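Local coordinates for protein DNA methyltransferase (Nicotiana tabacum, PDB 4ONQ) that probably methylates cytosines in DNA at carbon 5, as the catalytic domain of a plant DRM-type methyltransferase, at residues 218-223 and 309-314. The protein carries 5 engineered substitutions. Numbering follows the deposited sequence.
With SFG (sinefungin), chain C.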
# COMPACT_ATOMS: atom_id res chain seq x y z
N TYR A 218 -1.67 10.24 -1.58
CA TYR A 218 -1.75 11.42 -0.74
C TYR A 218 -0.36 11.94 -0.42
O TYR A 218 -0.12 13.15 -0.45
CB TYR A 218 -2.51 11.13 0.56
CG TYR A 218 -2.66 12.34 1.47
CD1 TYR A 218 -3.52 13.38 1.14
CD2 TYR A 218 -1.96 12.42 2.66
CE1 TYR A 218 -3.67 14.48 1.97
CE2 TYR A 218 -2.11 13.51 3.50
CZ TYR A 218 -2.96 14.54 3.15
OH TYR A 218 -3.10 15.62 3.99
N HIS A 219 0.58 11.03 -0.14
CA HIS A 219 1.95 11.50 0.09
C HIS A 219 2.68 12.00 -1.17
O HIS A 219 3.39 13.01 -1.12
CB HIS A 219 2.78 10.45 0.83
CG HIS A 219 2.19 10.05 2.14
ND1 HIS A 219 2.44 8.82 2.73
CD2 HIS A 219 1.35 10.70 2.98
CE1 HIS A 219 1.79 8.74 3.87
NE2 HIS A 219 1.12 9.87 4.05
N LEU A 220 2.50 11.32 -2.29
CA LEU A 220 3.22 11.65 -3.52
C LEU A 220 2.62 12.84 -4.26
O LEU A 220 3.20 13.33 -5.22
CB LEU A 220 3.27 10.45 -4.46
CG LEU A 220 3.98 9.18 -3.98
CD1 LEU A 220 3.91 8.06 -5.02
CD2 LEU A 220 5.42 9.49 -3.62
N SER A 221 1.44 13.29 -3.83
CA SER A 221 0.71 14.33 -4.56
C SER A 221 1.52 15.62 -4.70
O SER A 221 1.35 16.36 -5.66
CB SER A 221 -0.63 14.62 -3.89
OG SER A 221 -0.44 15.20 -2.62
N VAL A 222 2.41 15.86 -3.73
CA VAL A 222 3.29 17.03 -3.76
C VAL A 222 4.22 17.03 -4.97
O VAL A 222 4.84 18.04 -5.28
CB VAL A 222 4.16 17.10 -2.48
CG1 VAL A 222 3.29 17.11 -1.24
CG2 VAL A 222 5.14 15.94 -2.44
N LEU A 223 4.33 15.89 -5.64
CA LEU A 223 5.24 15.77 -6.78
C LEU A 223 4.65 16.30 -8.07
O LEU A 223 5.38 16.58 -9.02
CB LEU A 223 5.66 14.32 -6.99
CG LEU A 223 6.47 13.68 -5.87
CD1 LEU A 223 6.94 12.29 -6.29
CD2 LEU A 223 7.65 14.57 -5.50
N LEU A 309 12.35 9.99 -8.40
CA LEU A 309 11.82 9.32 -7.22
C LEU A 309 12.29 7.87 -7.17
O LEU A 309 12.21 7.15 -8.17
CB LEU A 309 10.29 9.38 -7.23
CG LEU A 309 9.55 8.55 -6.17
CD1 LEU A 309 9.86 9.04 -4.77
CD2 LEU A 309 8.06 8.55 -6.43
N VAL A 310 12.79 7.44 -6.03
CA VAL A 310 12.99 6.02 -5.79
C VAL A 310 12.07 5.59 -4.66
O VAL A 310 12.03 6.21 -3.60
CB VAL A 310 14.47 5.63 -5.55
CG1 VAL A 310 15.29 6.83 -5.15
CG2 VAL A 310 14.59 4.49 -4.54
N ILE A 311 11.30 4.54 -4.89
CA ILE A 311 10.27 4.14 -3.98
C ILE A 311 10.28 2.63 -3.81
O ILE A 311 10.40 1.92 -4.75
CB ILE A 311 8.90 4.65 -4.48
CG1 ILE A 311 7.76 4.12 -3.65
CG2 ILE A 311 8.68 4.24 -5.90
CD1 ILE A 311 6.45 4.75 -3.97
N GLY A 312 10.20 2.18 -2.58
CA GLY A 312 10.13 0.79 -2.27
C GLY A 312 9.34 0.45 -1.04
O GLY A 312 9.25 1.20 -0.14
N GLY A 313 8.81 -0.74 -1.02
CA GLY A 313 7.92 -1.19 0.02
C GLY A 313 8.47 -2.37 0.77
O GLY A 313 9.63 -2.65 0.73
N SER A 314 7.58 -3.09 1.42
CA SER A 314 7.89 -3.92 2.55
C SER A 314 8.51 -5.23 2.16
O SER A 314 7.86 -6.26 2.12
CB SER A 314 6.58 -4.26 3.20
OG SER A 314 5.66 -4.61 2.20
N SFG C . 5.11 -2.53 -3.39
CA SFG C . 4.37 -3.73 -3.82
C SFG C . 2.97 -3.27 -4.20
O SFG C . 2.66 -2.08 -3.94
OXT SFG C . 2.26 -4.10 -4.81
CB SFG C . 4.39 -4.75 -2.66
CG SFG C . 5.86 -5.15 -2.57
CD SFG C . 6.36 -6.14 -1.49
NE SFG C . 6.19 -5.64 -0.13
C5' SFG C . 7.83 -6.30 -1.93
C4' SFG C . 7.56 -6.96 -3.31
O4' SFG C . 8.88 -7.60 -2.97
C3' SFG C . 7.06 -8.33 -3.75
O3' SFG C . 6.96 -8.40 -5.17
C2' SFG C . 8.06 -9.26 -3.21
O2' SFG C . 7.86 -10.56 -3.77
C1' SFG C . 9.16 -8.54 -4.03
N9 SFG C . 10.47 -9.18 -3.79
C8 SFG C . 10.83 -10.15 -2.95
N7 SFG C . 12.13 -10.36 -3.09
C5 SFG C . 12.61 -9.50 -4.00
C6 SFG C . 13.83 -9.30 -4.49
N6 SFG C . 14.80 -10.08 -4.01
N1 SFG C . 14.10 -8.38 -5.42
C2 SFG C . 13.04 -7.59 -5.88
N3 SFG C . 11.77 -7.82 -5.35
C4 SFG C . 11.58 -8.75 -4.40
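Leu309 meets Leu220 and Leu223 through one methyl. Its CB points at the helical segment. CG lies anti to the backbone N (chi1 172°), which carries CD2 out toward the two leucines. CD2 makes the contact. It lies 3.9 Å from Leu223 CD1 and 4.0 Å from Leu220 CD2. Both leucines of 218-223 cross the Leu309 side chain at about a right angle. Two residues further along the strand, Ile311 extends fully from its backbone (chi1 173°, chi2 171°). Its CD1 makes a looser contact with Leu220 CD1, at 4.3 Å. No hydrogen bond joins the two segments. Strand 309-312 belongs to the mixed sheet of the class I-like SAM-binding methyltransferase fold. It runs between the parallel strands 39-45 and 231-236. Segment 218-223 packs on one face of this strand through the buried side chains of Leu220 and Leu223. Phe39 of strand 39-45 touches both Leu223 and Leu309. Val310 faces helix 337-352. Past the strand, the chain reaches the sinefungin pocket. There the ligand NE makes a weak hydrogen bond to Ser314 O, 2.9 Å long; Ser314 is poorly ordered.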